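Local atomic coordinates of enoyl-CoA hydratase subunit II (Geobacillus kaustophilus, PDB entry 2EJ5), a protein that probably catalyses the hydration of enoyl-CoA thioesters in phenylacetic acid breakdown, as a member of the enoyl-CoA hydratase/isomerase (crotonase) family. Residues Y7-L18 with A42-I53; K95-A105 with C116-F127. All blocks are in the same frame, centred on the assembly; numbering follows the deposited sequence.

How the contacts relate
From the N terminus, the chain makes the hairpin of strands 5-10 and 13-18. It then runs through helix 29-44 and returns as strand 50-55, where contact 1 closes a beta-alpha-beta loop. Helix 75-92 leads on to strand 97-101. Contact 2 closes a shorter loop through helix 108-115 and joins residues 95-105 to 116-127. The two loops follow in series and do not cross. The centres of contact 1 and contact 2 lie about 16 Å apart. Strands 50-55 and 97-101 are neighbours in one sheet, so the contacts share it; contact 2 also reaches the small sheet of strands 104-106 and 126-128. Lys95 of contact 2 donates probable hydrogen bonds to Ala42 O and Val48 O in contact 1.

Contact 1 of 2, residues Y7-L18 with A42-I53; sequences YEVKGQVAWLTL and AGADPNVRCVVI
Strand 13-18 and strand 50-55 are the parallel pair of a beta-alpha-beta crossover through helix 29-44, part of the crotonase fold. Ala14 pairs with Val51, Trp15 with Val52 and Leu16 with Ile53. The amide of Ala14 donates to Cys50 O, and Ala14 O accepts from Val52 N at 2.7 Å. Leu16 N then donates to Val52 O. At the turn end, Arg49 N gives Gln12 O a nearly straight bond of 2.8 Å (171°).

Val52 lies alongside Trp15. Its CG2 sits over one face of the indole, 4.2 Å from the centroid of the six-membered ring, a CH-pi contact. The same CG2 meets Val13 CG2 at 3.7 Å. On the other face of the sheet, which carries Ala14 and Leu16, Ala14 CB touches Val48 CG1 at 3.8 Å. The Gln12 side chain extends beyond CG and lies beside Arg49, with amide and guanidinium planes 78° apart. Gln12 CB packs on Asn47 O at 3.2 Å. With an alanine in its place, the CB contact with Asn47 O could stay, but the Arg49 side chain would probably lose the amide that lies alongside it. Tyr7 has CG anti to the backbone N (chi1 -180°), which carries its OH to Ala42, 3.6 Å from Ala42 CB. A water bridges Tyr7 OH and Asp45 OD2. Asp45 OD1 accepts from Asn47 N, forming an Asx turn after the helix.

The Arg49 guanidinium is held by Met199 O and Thr201 OG1. Helix 185-197 covers Val13, Trp15, Cys50 and Val52. Leu16 rests on helix 29-44, and strand 97-101 continues the sheet beyond strand 50-55.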
loop_
_atom_site.group_PDB
_atom_site.type_symbol
_atom_site.label_atom_id
_atom_site.label_comp_id
_atom_site.label_asym_id
_atom_site.label_seq_id
_atom_site.Cartn_x
_atom_site.Cartn_y
_atom_site.Cartn_z
ATOM N N TYR A 7 1.468 -7.896 -33.718
ATOM C CA TYR A 7 0.657 -6.758 -33.384
ATOM C C TYR A 7 -0.496 -6.745 -34.360
ATOM O O TYR A 7 -0.288 -6.650 -35.566
ATOM C CB TYR A 7 1.475 -5.466 -33.476
ATOM C CG TYR A 7 0.707 -4.214 -33.134
ATOM C CD1 TYR A 7 0.470 -3.842 -31.794
ATOM C CD2 TYR A 7 0.219 -3.392 -34.136
ATOM C CE1 TYR A 7 -0.241 -2.684 -31.490
ATOM C CE2 TYR A 7 -0.502 -2.256 -33.837
ATOM C CZ TYR A 7 -0.722 -1.894 -32.511
ATOM O OH TYR A 7 -1.416 -0.730 -32.245
ATOM N N GLU A 8 -1.708 -6.868 -33.830
ATOM C CA GLU A 8 -2.907 -6.971 -34.646
ATOM C C GLU A 8 -4.026 -6.217 -33.933
ATOM O O GLU A 8 -4.311 -6.490 -32.770
ATOM C CB GLU A 8 -3.264 -8.451 -34.791
ATOM C CG GLU A 8 -4.220 -8.783 -35.923
ATOM C CD GLU A 8 -4.458 -10.284 -36.061
ATOM O OE1 GLU A 8 -3.541 -11.104 -35.753
ATOM O OE2 GLU A 8 -5.583 -10.647 -36.482
ATOM N N VAL A 9 -4.612 -5.234 -34.600
ATOM C CA VAL A 9 -5.806 -4.590 -34.091
ATOM C C VAL A 9 -7.043 -5.399 -34.568
ATOM O O VAL A 9 -7.219 -5.645 -35.770
ATOM C CB VAL A 9 -5.887 -3.086 -34.496
ATOM C CG1 VAL A 9 -7.161 -2.410 -33.968
ATOM C CG2 VAL A 9 -4.657 -2.315 -33.999
ATOM N N LYS A 10 -7.848 -5.863 -33.616
ATOM C CA LYS A 10 -9.100 -6.550 -33.915
ATOM C C LYS A 10 -10.223 -5.784 -33.226
ATOM O O LYS A 10 -10.327 -5.751 -31.994
ATOM C CB LYS A 10 -9.052 -7.999 -33.482
ATOM C CG LYS A 10 -8.103 -8.861 -34.349
ATOM C CD LYS A 10 -7.822 -10.214 -33.751
ATOM C CE LYS A 10 -9.088 -10.959 -33.408
ATOM N NZ LYS A 10 -9.757 -11.594 -34.586
ATOM N N GLY A 11 -11.020 -5.107 -34.039
ATOM C CA GLY A 11 -12.075 -4.245 -33.547
ATOM C C GLY A 11 -11.362 -2.990 -33.120
ATOM O O GLY A 11 -10.715 -2.334 -33.939
ATOM N N GLN A 12 -11.459 -2.670 -31.829
ATOM C CA GLN A 12 -10.683 -1.567 -31.272
ATOM C C GLN A 12 -9.710 -2.012 -30.182
ATOM O O GLN A 12 -9.336 -1.220 -29.318
ATOM C CB GLN A 12 -11.605 -0.488 -30.786
ATOM C CG GLN A 12 -12.502 -0.014 -31.928
ATOM C CD GLN A 12 -13.072 1.323 -31.666
ATOM O OE1 GLN A 12 -12.592 2.319 -32.187
ATOM N NE2 GLN A 12 -14.096 1.371 -30.839
ATOM N N VAL A 13 -9.321 -3.278 -30.238
ATOM C CA VAL A 13 -8.279 -3.749 -29.364
ATOM C C VAL A 13 -7.014 -4.148 -30.097
ATOM O O VAL A 13 -7.056 -4.900 -31.103
ATOM C CB VAL A 13 -8.751 -4.725 -28.179
ATOM C CG1 VAL A 13 -10.233 -5.096 -28.204
ATOM C CG2 VAL A 13 -7.786 -5.889 -27.862
ATOM N N ALA A 14 -5.903 -3.585 -29.631
ATOM C CA ALA A 14 -4.592 -4.010 -30.111
ATOM C C ALA A 14 -4.124 -5.226 -29.328
ATOM O O ALA A 14 -3.960 -5.178 -28.103
ATOM C CB ALA A 14 -3.562 -2.846 -30.043
ATOM N N TRP A 15 -3.934 -6.324 -30.042
ATOM C CA TRP A 15 -3.460 -7.570 -29.501
ATOM C C TRP A 15 -1.944 -7.582 -29.731
ATOM O O TRP A 15 -1.459 -7.625 -30.882
ATOM C CB TRP A 15 -4.170 -8.740 -30.176
ATOM C CG TRP A 15 -5.650 -8.771 -29.859
ATOM C CD1 TRP A 15 -6.669 -8.055 -30.487
ATOM C CD2 TRP A 15 -6.275 -9.522 -28.816
ATOM N NE1 TRP A 15 -7.876 -8.332 -29.888
ATOM C CE2 TRP A 15 -7.668 -9.233 -28.866
ATOM C CE3 TRP A 15 -5.798 -10.411 -27.836
ATOM C CZ2 TRP A 15 -8.579 -9.807 -27.972
ATOM C CZ3 TRP A 15 -6.692 -10.979 -26.952
ATOM C CH2 TRP A 15 -8.083 -10.679 -27.029
ATOM N N LEU A 16 -1.196 -7.463 -28.644
ATOM C CA LEU A 16 0.265 -7.484 -28.699
ATOM C C LEU A 16 0.699 -8.844 -28.188
ATOM O O LEU A 16 0.642 -9.164 -26.983
ATOM C CB LEU A 16 0.842 -6.272 -27.916
ATOM C CG LEU A 16 2.302 -5.852 -28.205
ATOM C CD1 LEU A 16 2.681 -4.524 -27.548
ATOM C CD2 LEU A 16 3.306 -6.956 -27.869
ATOM N N THR A 17 1.065 -9.728 -29.115
ATOM C CA THR A 17 1.417 -11.071 -28.717
ATOM C C THR A 17 2.950 -11.220 -28.750
ATOM O O THR A 17 3.587 -11.024 -29.800
ATOM C CB THR A 17 0.723 -12.103 -29.615
ATOM O OG1 THR A 17 -0.701 -11.986 -29.456
ATOM C CG2 THR A 17 1.144 -13.487 -29.283
ATOM N N LEU A 18 3.532 -11.548 -27.598
ATOM C CA LEU A 18 4.959 -11.851 -27.512
ATOM C C LEU A 18 5.214 -13.186 -28.203
ATOM O O LEU A 18 4.561 -14.174 -27.876
ATOM C CB LEU A 18 5.395 -11.964 -26.050
ATOM C CG LEU A 18 4.983 -10.802 -25.126
ATOM C CD1 LEU A 18 5.561 -11.035 -23.720
ATOM C CD2 LEU A 18 5.410 -9.428 -25.702
ATOM N N ALA A 42 0.091 1.819 -30.558
ATOM C CA ALA A 42 -1.209 1.719 -29.867
ATOM C C ALA A 42 -1.627 3.007 -29.179
ATOM O O ALA A 42 -2.784 3.422 -29.274
ATOM C CB ALA A 42 -1.187 0.546 -28.886
ATOM N N GLY A 43 -0.688 3.667 -28.503
ATOM C CA GLY A 43 -0.968 4.958 -27.881
ATOM C C GLY A 43 -1.344 6.057 -28.875
ATOM O O GLY A 43 -2.143 6.929 -28.548
ATOM N N ALA A 44 -0.777 6.012 -30.082
ATOM C CA ALA A 44 -0.984 7.107 -31.058
ATOM C C ALA A 44 -2.186 6.866 -31.961
ATOM O O ALA A 44 -2.700 7.814 -32.575
ATOM C CB ALA A 44 0.294 7.370 -31.897
ATOM N N ASP A 45 -2.634 5.609 -32.017
ATOM C CA ASP A 45 -3.755 5.189 -32.854
ATOM C C ASP A 45 -5.113 5.465 -32.194
ATOM O O ASP A 45 -5.472 4.804 -31.209
ATOM C CB ASP A 45 -3.607 3.702 -33.147
ATOM C CG ASP A 45 -4.553 3.206 -34.260
ATOM O OD1 ASP A 45 -5.549 3.884 -34.601
ATOM O OD2 ASP A 45 -4.300 2.110 -34.769
ATOM N N PRO A 46 -5.895 6.422 -32.754
ATOM C CA PRO A 46 -7.235 6.759 -32.269
ATOM C C PRO A 46 -8.240 5.610 -32.378
ATOM O O PRO A 46 -9.302 5.646 -31.743
ATOM C CB PRO A 46 -7.661 7.895 -33.211
ATOM C CG PRO A 46 -6.898 7.647 -34.464
ATOM C CD PRO A 46 -5.550 7.226 -33.947
ATOM N N ASN A 47 -7.910 4.594 -33.156
ATOM C CA ASN A 47 -8.808 3.466 -33.299
ATOM C C ASN A 47 -8.563 2.414 -32.216
ATOM O O ASN A 47 -9.396 1.546 -32.023
ATOM C CB ASN A 47 -8.696 2.835 -34.686
ATOM C CG ASN A 47 -9.725 1.713 -34.912
ATOM O OD1 ASN A 47 -10.947 1.908 -34.765
ATOM N ND2 ASN A 47 -9.229 0.537 -35.236
ATOM N N VAL A 48 -7.419 2.505 -31.524
ATOM C CA VAL A 48 -7.062 1.555 -30.466
ATOM C C VAL A 48 -7.587 2.099 -29.136
ATOM O O VAL A 48 -7.269 3.230 -28.752
ATOM C CB VAL A 48 -5.511 1.307 -30.390
ATOM C CG1 VAL A 48 -5.133 0.445 -29.129
ATOM C CG2 VAL A 48 -5.028 0.609 -31.654
ATOM N N ARG A 49 -8.445 1.322 -28.470
ATOM C CA ARG A 49 -9.015 1.744 -27.186
ATOM C C ARG A 49 -8.647 0.804 -26.036
ATOM O O ARG A 49 -8.998 1.071 -24.904
ATOM C CB ARG A 49 -10.535 1.940 -27.298
ATOM C CG ARG A 49 -10.921 3.219 -28.110
ATOM C CD ARG A 49 -12.376 3.188 -28.521
ATOM N NE ARG A 49 -13.242 3.557 -27.404
ATOM C CZ ARG A 49 -14.564 3.472 -27.437
ATOM N NH1 ARG A 49 -15.171 2.989 -28.545
ATOM N NH2 ARG A 49 -15.275 3.817 -26.366
ATOM N N CYS A 50 -7.964 -0.297 -26.334
ATOM C CA CYS A 50 -7.486 -1.227 -25.322
ATOM C C CYS A 50 -6.305 -1.961 -25.878
ATOM O O CYS A 50 -6.202 -2.170 -27.102
ATOM C CB CYS A 50 -8.566 -2.255 -24.930
ATOM S SG CYS A 50 -8.172 -3.309 -23.458
ATOM N N VAL A 51 -5.401 -2.365 -25.008
ATOM C CA VAL A 51 -4.274 -3.171 -25.450
ATOM C C VAL A 51 -4.256 -4.460 -24.689
ATOM O O VAL A 51 -4.470 -4.478 -23.478
ATOM C CB VAL A 51 -2.887 -2.439 -25.279
ATOM C CG1 VAL A 51 -1.732 -3.351 -25.716
ATOM C CG2 VAL A 51 -2.866 -1.164 -26.100
ATOM N N VAL A 52 -3.994 -5.556 -25.388
ATOM C CA VAL A 52 -3.804 -6.825 -24.710
ATOM C C VAL A 52 -2.406 -7.321 -24.987
ATOM O O VAL A 52 -2.006 -7.440 -26.133
ATOM C CB VAL A 52 -4.849 -7.907 -25.152
ATOM C CG1 VAL A 52 -4.597 -9.279 -24.434
ATOM C CG2 VAL A 52 -6.255 -7.420 -24.888
ATOM N N ILE A 53 -1.673 -7.651 -23.937
ATOM C CA ILE A 53 -0.371 -8.338 -24.092
ATOM C C ILE A 53 -0.527 -9.779 -23.614
ATOM O O ILE A 53 -1.013 -10.039 -22.504
ATOM C CB ILE A 53 0.722 -7.613 -23.250
ATOM C CG1 ILE A 53 0.761 -6.134 -23.643
ATOM C CG2 ILE A 53 2.059 -8.379 -23.309
ATOM C CD1 ILE A 53 1.842 -5.247 -22.949
HETATM O O HOH W 1 -2.395 0.567 -34.567
#

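Contact 2 of 2, residues K95-A105 with C116-F127; sequences KPVVAAVNGAA and CDFRLLSEKASF
Strands 97-101 and 118-122 are a parallel pair of the main sheet of the crotonase fold, connected through strand 104-106 and helix 108-115. Ala99 N donates to Phe118 O, and Leu120 N to Ala99 O at 2.9 Å. Val101 N donates to Leu120 O, and Ser122 N to Val101 O. At the start, Asp117 OD2 accepts from Val97 N at 2.8 Å on its anti side, while Asp117 N donates to Val97 O.

Val98 CG1 meets Leu120 CG at 3.8 Å. On the face with Ala99 and Val101, Leu121 lies alongside Val101, its CD1 3.8 Å from Val101 CB. Ala99 CB touches Cys116 CB at 3.7 Å. Strands 104-106 and 126-128 pair in a smaller sheet, where Ala105 N donates to Ser126 O at 2.9 Å. Ala105 CB comes to the edge of the Phe127 ring, 3.6 Å from CD1. Lys124 bends at chi4 (76°) to bring NZ to Asn102 O at 2.9 Å, above the carbonyl plane. A water links Lys124 NZ to Asn102 ND2. Ser122 OG accepts from Lys124 N, an ST turn within the type I beta turn Ser122 to Ala125.

Lys208 forms a salt bridge with Asp117, and Gly55 N donates to Asn102 OD1. Leu156 of the second subunit packs on Asp117 and Phe118. Helix 185-197 covers Val98, Phe118 and Leu120, helix 108-115 packs on Val101 and Phe127, and strand 50-55 flanks strand 97-101.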
loop_
_atom_site.group_PDB
_atom_site.type_symbol
_atom_site.label_atom_id
_atom_site.label_comp_id
_atom_site.label_asym_id
_atom_site.label_seq_id
_atom_site.Cartn_x
_atom_site.Cartn_y
_atom_site.Cartn_z
ATOM N N LYS A 95 -3.779 4.192 -22.511
ATOM C CA LYS A 95 -4.902 3.355 -22.909
ATOM C C LYS A 95 -4.823 2.217 -21.912
ATOM O O LYS A 95 -3.720 1.946 -21.411
ATOM C CB LYS A 95 -4.698 2.792 -24.322
ATOM C CG LYS A 95 -4.404 3.851 -25.444
ATOM C CD LYS A 95 -5.614 4.217 -26.196
ATOM C CE LYS A 95 -5.367 5.326 -27.241
ATOM N NZ LYS A 95 -4.990 4.697 -28.542
ATOM N N PRO A 96 -5.961 1.535 -21.643
ATOM C CA PRO A 96 -5.862 0.422 -20.725
ATOM C C PRO A 96 -5.102 -0.740 -21.331
ATOM O O PRO A 96 -5.202 -1.009 -22.547
ATOM C CB PRO A 96 -7.343 0.058 -20.408
ATOM C CG PRO A 96 -8.120 0.460 -21.638
ATOM C CD PRO A 96 -7.349 1.734 -22.143
ATOM N N VAL A 97 -4.347 -1.425 -20.494
ATOM C CA VAL A 97 -3.494 -2.522 -20.936
ATOM C C VAL A 97 -3.755 -3.714 -20.055
ATOM O O VAL A 97 -3.580 -3.662 -18.809
ATOM C CB VAL A 97 -1.978 -2.156 -20.882
ATOM C CG1 VAL A 97 -1.133 -3.279 -21.418
ATOM C CG2 VAL A 97 -1.702 -0.852 -21.649
ATOM N N VAL A 98 -4.199 -4.791 -20.694
ATOM C CA VAL A 98 -4.437 -6.016 -20.009
ATOM C C VAL A 98 -3.306 -6.988 -20.266
ATOM O O VAL A 98 -2.987 -7.278 -21.424
ATOM C CB VAL A 98 -5.770 -6.680 -20.559
ATOM C CG1 VAL A 98 -6.074 -7.932 -19.775
ATOM C CG2 VAL A 98 -6.923 -5.671 -20.531
ATOM N N ALA A 99 -2.702 -7.505 -19.208
ATOM C CA ALA A 99 -1.790 -8.662 -19.311
ATOM C C ALA A 99 -2.655 -9.917 -19.266
ATOM O O ALA A 99 -3.273 -10.199 -18.247
ATOM C CB ALA A 99 -0.799 -8.668 -18.180
ATOM N N ALA A 100 -2.777 -10.595 -20.406
ATOM C CA ALA A 100 -3.442 -11.877 -20.489
ATOM C C ALA A 100 -2.399 -12.986 -20.269
ATOM O O ALA A 100 -1.743 -13.453 -21.229
ATOM C CB ALA A 100 -4.127 -12.029 -21.859
ATOM N N VAL A 101 -2.203 -13.366 -19.008
ATOM C CA VAL A 101 -1.099 -14.237 -18.627
ATOM C C VAL A 101 -1.557 -15.692 -18.862
ATOM O O VAL A 101 -2.194 -16.296 -18.002
ATOM C CB VAL A 101 -0.655 -13.999 -17.133
ATOM C CG1 VAL A 101 0.588 -14.893 -16.775
ATOM C CG2 VAL A 101 -0.369 -12.511 -16.897
ATOM N N ASN A 102 -1.268 -16.200 -20.056
ATOM C CA ASN A 102 -1.710 -17.535 -20.515
ATOM C C ASN A 102 -0.961 -18.723 -19.915
ATOM O O ASN A 102 -1.476 -19.849 -19.914
ATOM C CB ASN A 102 -1.620 -17.629 -22.044
ATOM C CG ASN A 102 -0.260 -17.241 -22.577
ATOM O OD1 ASN A 102 0.158 -16.081 -22.459
ATOM N ND2 ASN A 102 0.433 -18.201 -23.217
ATOM N N GLY A 103 0.242 -18.476 -19.398
ATOM C CA GLY A 103 1.025 -19.532 -18.762
ATOM C C GLY A 103 2.102 -18.874 -17.908
ATOM O O GLY A 103 1.871 -17.799 -17.354
ATOM N N ALA A 104 3.266 -19.513 -17.804
ATOM C CA ALA A 104 4.348 -19.039 -16.957
ATOM C C ALA A 104 4.835 -17.635 -17.262
ATOM O O ALA A 104 5.190 -17.318 -18.404
ATOM C CB ALA A 104 5.512 -20.019 -16.989
ATOM N N ALA A 105 4.892 -16.806 -16.206
ATOM C CA ALA A 105 5.515 -15.482 -16.250
ATOM C C ALA A 105 6.625 -15.527 -15.194
ATOM O O ALA A 105 6.358 -15.742 -13.969
ATOM C CB ALA A 105 4.491 -14.379 -15.924
ATOM N N CYS A 116 1.242 -3.921 -16.108
ATOM C CA CYS A 116 -0.037 -3.746 -16.807
ATOM C C CYS A 116 -1.138 -3.346 -15.843
ATOM O O CYS A 116 -0.976 -3.479 -14.650
ATOM C CB CYS A 116 -0.412 -5.025 -17.562
ATOM S SG CYS A 116 0.789 -5.345 -18.930
ATOM N N ASP A 117 -2.263 -2.868 -16.370
ATOM C CA ASP A 117 -3.362 -2.348 -15.530
ATOM C C ASP A 117 -4.235 -3.463 -14.944
ATOM O O ASP A 117 -4.746 -3.338 -13.805
ATOM C CB ASP A 117 -4.262 -1.387 -16.336
ATOM C CG ASP A 117 -3.477 -0.263 -16.982
ATOM O OD1 ASP A 117 -2.691 0.412 -16.267
ATOM O OD2 ASP A 117 -3.661 -0.035 -18.201
ATOM N N PHE A 118 -4.439 -4.519 -15.724
ATOM C CA PHE A 118 -5.209 -5.690 -15.304
ATOM C C PHE A 118 -4.404 -6.926 -15.651
ATOM O O PHE A 118 -3.645 -6.904 -16.652
ATOM C CB PHE A 118 -6.546 -5.749 -16.063
ATOM C CG PHE A 118 -7.399 -4.512 -15.913
ATOM C CD1 PHE A 118 -8.251 -4.364 -14.801
ATOM C CD2 PHE A 118 -7.375 -3.511 -16.877
ATOM C CE1 PHE A 118 -9.058 -3.246 -14.640
ATOM C CE2 PHE A 118 -8.187 -2.383 -16.735
ATOM C CZ PHE A 118 -9.042 -2.248 -15.611
ATOM N N ARG A 119 -4.548 -7.987 -14.847
ATOM C CA ARG A 119 -3.845 -9.264 -15.066
ATOM C C ARG A 119 -4.900 -10.382 -15.029
ATOM O O ARG A 119 -5.509 -10.626 -13.979
ATOM C CB ARG A 119 -2.790 -9.542 -13.966
ATOM C CG ARG A 119 -1.426 -8.766 -14.125
ATOM C CD ARG A 119 -0.607 -8.693 -12.807
ATOM N NE ARG A 119 -1.348 -7.803 -11.931
ATOM C CZ ARG A 119 -1.386 -6.484 -12.092
ATOM N NH1 ARG A 119 -0.675 -5.915 -13.051
ATOM N NH2 ARG A 119 -2.142 -5.730 -11.311
ATOM N N LEU A 120 -5.161 -10.990 -16.188
ATOM C CA LEU A 120 -6.097 -12.097 -16.283
ATOM C C LEU A 120 -5.211 -13.316 -16.332
ATOM O O LEU A 120 -4.433 -13.465 -17.266
ATOM C CB LEU A 120 -6.932 -12.007 -17.581
ATOM C CG LEU A 120 -7.711 -10.727 -17.863
ATOM C CD1 LEU A 120 -8.448 -10.806 -19.233
ATOM C CD2 LEU A 120 -8.734 -10.444 -16.711
ATOM N N LEU A 121 -5.325 -14.176 -15.338
ATOM C CA LEU A 121 -4.468 -15.342 -15.282
ATOM C C LEU A 121 -5.281 -16.564 -15.719
ATOM O O LEU A 121 -6.361 -16.810 -15.202
ATOM C CB LEU A 121 -3.941 -15.546 -13.877
ATOM C CG LEU A 121 -2.624 -14.864 -13.454
ATOM C CD1 LEU A 121 -2.460 -13.399 -13.815
ATOM C CD2 LEU A 121 -2.488 -15.070 -11.950
ATOM N N SER A 122 -4.753 -17.298 -16.684
ATOM C CA SER A 122 -5.315 -18.596 -17.009
ATOM C C SER A 122 -5.121 -19.505 -15.811
ATOM O O SER A 122 -4.225 -19.267 -14.987
ATOM C CB SER A 122 -4.614 -19.164 -18.229
ATOM O OG SER A 122 -4.698 -20.562 -18.168
ATOM N N GLU A 123 -5.920 -20.571 -15.688
ATOM C CA GLU A 123 -5.758 -21.418 -14.504
ATOM C C GLU A 123 -4.386 -22.101 -14.428
ATOM O O GLU A 123 -3.989 -22.563 -13.364
ATOM C CB GLU A 123 -6.900 -22.434 -14.337
ATOM C CG GLU A 123 -6.965 -23.528 -15.355
ATOM C CD GLU A 123 -8.207 -24.452 -15.153
ATOM O OE1 GLU A 123 -8.416 -24.960 -14.007
ATOM O OE2 GLU A 123 -8.954 -24.669 -16.142
ATOM N N LYS A 124 -3.660 -22.139 -15.548
ATOM C CA LYS A 124 -2.350 -22.780 -15.593
ATOM C C LYS A 124 -1.174 -21.775 -15.542
ATOM O O LYS A 124 -0.022 -22.179 -15.621
ATOM C CB LYS A 124 -2.233 -23.671 -16.830
ATOM C CG LYS A 124 -2.018 -22.939 -18.140
ATOM C CD LYS A 124 -1.634 -23.923 -19.272
ATOM C CE LYS A 124 -1.689 -23.262 -20.648
ATOM N NZ LYS A 124 -0.499 -22.360 -20.893
ATOM N N ALA A 125 -1.473 -20.482 -15.428
ATOM C CA ALA A 125 -0.424 -19.451 -15.326
ATOM C C ALA A 125 0.244 -19.531 -13.949
ATOM O O ALA A 125 -0.284 -20.159 -13.049
ATOM C CB ALA A 125 -1.030 -18.072 -15.546
ATOM N N SER A 126 1.389 -18.855 -13.780
ATOM C CA SER A 126 2.114 -18.811 -12.511
ATOM C C SER A 126 3.093 -17.654 -12.586
ATOM O O SER A 126 3.461 -17.220 -13.671
ATOM C CB SER A 126 2.879 -20.101 -12.274
ATOM O OG SER A 126 3.752 -20.300 -13.360
ATOM N N PHE A 127 3.462 -17.119 -11.430
ATOM C CA PHE A 127 4.406 -16.030 -11.388
ATOM C C PHE A 127 5.634 -16.572 -10.691
ATOM O O PHE A 127 5.536 -17.157 -9.612
ATOM C CB PHE A 127 3.831 -14.808 -10.632
ATOM C CG PHE A 127 2.843 -13.986 -11.416
ATOM C CD1 PHE A 127 3.127 -13.555 -12.715
ATOM C CD2 PHE A 127 1.645 -13.573 -10.815
ATOM C CE1 PHE A 127 2.221 -12.752 -13.408
ATOM C CE2 PHE A 127 0.728 -12.789 -11.478
ATOM C CZ PHE A 127 1.011 -12.340 -12.777
HETATM O O HOH W 2 -4.308 -20.793 -21.260
HETATM O O HOH W 3 -0.977 -21.093 -23.319
HETATM O O HOH W 4 6.230 -18.778 -13.746
#